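Local coordinates for protein GCN5-related N-acetyltransferase (Brucella melitensis biovar Abortus 2308, PDB 3TCV) that probably transfers an acetyl group from acetyl-CoA to an amine acceptor, possibly a protein N-terminus, as a member of the GCN5-related N-acetyltransferase family, at residues Q148-M152 / R163-E167. Sequence-based numbering, arbitrary orientation.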
loop_
_atom_site.group_PDB
_atom_site.type_symbol
_atom_site.label_atom_id
_atom_site.label_comp_id
_atom_site.label_asym_id
_atom_site.label_seq_id
_atom_site.Cartn_x
_atom_site.Cartn_y
_atom_site.Cartn_z
ATOM N N GLN B 148 -5.952 14.392 15.783
ATOM C CA GLN B 148 -5.340 14.242 14.456
ATOM C C GLN B 148 -4.090 15.143 14.365
ATOM O O GLN B 148 -2.994 14.680 13.967
ATOM C CB GLN B 148 -6.376 14.593 13.368
ATOM C CG GLN B 148 -6.130 14.068 11.977
ATOM C CD GLN B 148 -4.803 14.471 11.366
ATOM O OE1 GLN B 148 -3.918 13.666 11.300
ATOM N NE2 GLN B 148 -4.689 15.689 10.879
ATOM N N PHE B 149 -4.274 16.416 14.752
ATOM C CA PHE B 149 -3.231 17.429 14.710
ATOM C C PHE B 149 -1.986 16.989 15.455
ATOM O O PHE B 149 -0.871 17.155 14.965
ATOM C CB PHE B 149 -3.699 18.761 15.322
ATOM C CG PHE B 149 -2.642 19.843 15.296
ATOM C CD1 PHE B 149 -2.248 20.425 14.096
ATOM C CD2 PHE B 149 -2.006 20.240 16.467
ATOM C CE1 PHE B 149 -1.256 21.406 14.076
ATOM C CE2 PHE B 149 -1.021 21.223 16.458
ATOM C CZ PHE B 149 -0.649 21.810 15.261
ATOM N N LEU B 150 -2.163 16.469 16.666
ATOM C CA LEU B 150 -1.014 16.078 17.470
ATOM C C LEU B 150 -0.159 14.983 16.803
ATOM O O LEU B 150 1.060 15.019 16.883
ATOM C CB LEU B 150 -1.446 15.670 18.873
ATOM C CG LEU B 150 -1.942 16.789 19.798
ATOM C CD1 LEU B 150 -2.603 16.167 21.024
ATOM C CD2 LEU B 150 -0.830 17.779 20.178
ATOM N N PHE B 151 -0.792 14.011 16.144
ATOM C CA PHE B 151 -0.055 13.031 15.373
ATOM C C PHE B 151 0.660 13.679 14.182
ATOM O O PHE B 151 1.829 13.382 13.920
ATOM C CB PHE B 151 -1.000 11.949 14.838
ATOM C CG PHE B 151 -1.154 10.725 15.718
ATOM C CD1 PHE B 151 -0.681 10.667 17.031
ATOM C CD2 PHE B 151 -1.847 9.612 15.218
ATOM C CE1 PHE B 151 -0.853 9.508 17.786
ATOM C CE2 PHE B 151 -2.023 8.464 15.976
ATOM C CZ PHE B 151 -1.527 8.425 17.266
ATOM N N MET B 152 -0.046 14.552 13.460
ATOM C CA MET B 152 0.506 15.145 12.245
ATOM C C MET B 152 1.740 15.982 12.590
ATOM O O MET B 152 2.787 15.928 11.920
ATOM C CB MET B 152 -0.530 15.998 11.530
ATOM C CG MET B 152 -0.094 16.365 10.115
ATOM S SD MET B 152 -1.464 16.737 9.015
ATOM C CE MET B 152 -2.053 18.226 9.739
ATOM N N ARG B 163 5.700 11.888 4.103
ATOM C CA ARG B 163 4.375 11.515 3.590
ATOM C C ARG B 163 3.546 10.923 4.721
ATOM O O ARG B 163 3.993 9.977 5.433
ATOM C CB ARG B 163 4.550 10.494 2.445
ATOM C CG ARG B 163 3.283 9.810 1.931
ATOM C CD ARG B 163 3.569 8.713 0.902
ATOM N NE ARG B 163 2.329 7.979 0.611
ATOM C CZ ARG B 163 1.323 8.431 -0.131
ATOM N NH1 ARG B 163 1.437 9.538 -0.819
ATOM N NH2 ARG B 163 0.216 7.716 -0.263
ATOM N N TYR B 164 2.346 11.481 4.906
ATOM C CA TYR B 164 1.435 11.121 6.006
ATOM C C TYR B 164 0.100 10.722 5.382
ATOM O O TYR B 164 -0.494 11.487 4.616
ATOM C CB TYR B 164 1.298 12.340 6.904
ATOM C CG TYR B 164 0.431 12.220 8.130
ATOM C CD1 TYR B 164 0.641 11.230 9.075
ATOM C CD2 TYR B 164 -0.578 13.141 8.368
ATOM C CE1 TYR B 164 -0.144 11.182 10.215
ATOM C CE2 TYR B 164 -1.362 13.103 9.506
ATOM C CZ TYR B 164 -1.137 12.109 10.429
ATOM O OH TYR B 164 -1.906 12.056 11.571
ATOM N N GLU B 165 -0.311 9.479 5.620
ATOM C CA GLU B 165 -1.402 8.894 4.865
ATOM C C GLU B 165 -2.688 8.746 5.652
ATOM O O GLU B 165 -2.669 8.501 6.876
ATOM C CB GLU B 165 -1.014 7.492 4.368
ATOM C CG GLU B 165 0.178 7.425 3.439
ATOM C CD GLU B 165 0.684 6.024 3.187
ATOM O OE1 GLU B 165 1.133 5.806 2.057
ATOM O OE2 GLU B 165 0.678 5.158 4.120
ATOM N N TRP B 166 -3.792 8.793 4.909
ATOM C CA TRP B 166 -5.141 8.449 5.374
ATOM C C TRP B 166 -5.744 7.496 4.366
ATOM O O TRP B 166 -5.652 7.717 3.172
ATOM C CB TRP B 166 -5.973 9.712 5.450
ATOM C CG TRP B 166 -7.378 9.567 5.979
ATOM C CD1 TRP B 166 -8.485 9.005 5.356
ATOM C CD2 TRP B 166 -7.887 10.111 7.246
ATOM N NE1 TRP B 166 -9.609 9.119 6.162
ATOM C CE2 TRP B 166 -9.298 9.757 7.313
ATOM C CE3 TRP B 166 -7.308 10.773 8.332
ATOM C CZ2 TRP B 166 -10.092 10.104 8.415
ATOM C CZ3 TRP B 166 -8.118 11.107 9.420
ATOM C CH2 TRP B 166 -9.474 10.786 9.457
ATOM N N GLU B 167 -6.310 6.384 4.827
ATOM C CA GLU B 167 -7.045 5.477 3.932
ATOM C C GLU B 167 -8.329 5.069 4.632
ATOM O O GLU B 167 -8.376 4.924 5.881
ATOM C CB GLU B 167 -6.224 4.233 3.532
ATOM C CG GLU B 167 -5.479 3.560 4.678
ATOM C CD GLU B 167 -5.224 2.072 4.509
ATOM O OE1 GLU B 167 -4.245 1.587 5.148
ATOM O OE2 GLU B 167 -5.986 1.370 3.803
#
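Helix 142-158 and strand 163-169 form the second half of a beta-alpha-beta crossover in the acetyltransferase (GNAT) fold, the helix packing on the sheet and leading from strand 126-134 to its parallel neighbour. Tyr164 makes the largest single contribution to this interface, reaching from the strand toward the helix between Gln148, Phe151 and Met152. With CG anti to the backbone N (chi1 -179°), its ring stands away from the strand and delivers the phenol to the helix. There Tyr164 OH donates a hydrogen bond to Gln148 OE1 at 2.6 Å, almost in line with the C=O bond (170°). OE1 lies in the plane of the tyrosine ring at its edge, while the amide is turned 35° from that plane. The Gln148 chain gets there by bending at its second torsion, and its CG lies at the edge of the Trp166 indole, a loose 4.4 Å from CZ3. Phe151 adds CB, 3.4 Å from Tyr164 OH, and sends its ring off toward Phe101. Met152 crosses the tyrosine at about a right angle: its CA makes an off-centre CH-pi contact, CG approaches Tyr164 CE2 at 3.6 Å, and SD lies obliquely 4.7 Å from the ring centroid in a Met-aromatic contact. Outside the two segments, Phe184 meets the rings of Tyr164 and Trp166, whose NE1 bonds to Ser175 OG. The buried phenol hydroxyl thus donates to a neutral amide oxygen, which probably helps fix the ring's end, while a weak hydrogen bond from Gln148 NE2 to Tyr220 OH would help set the amide's rotation.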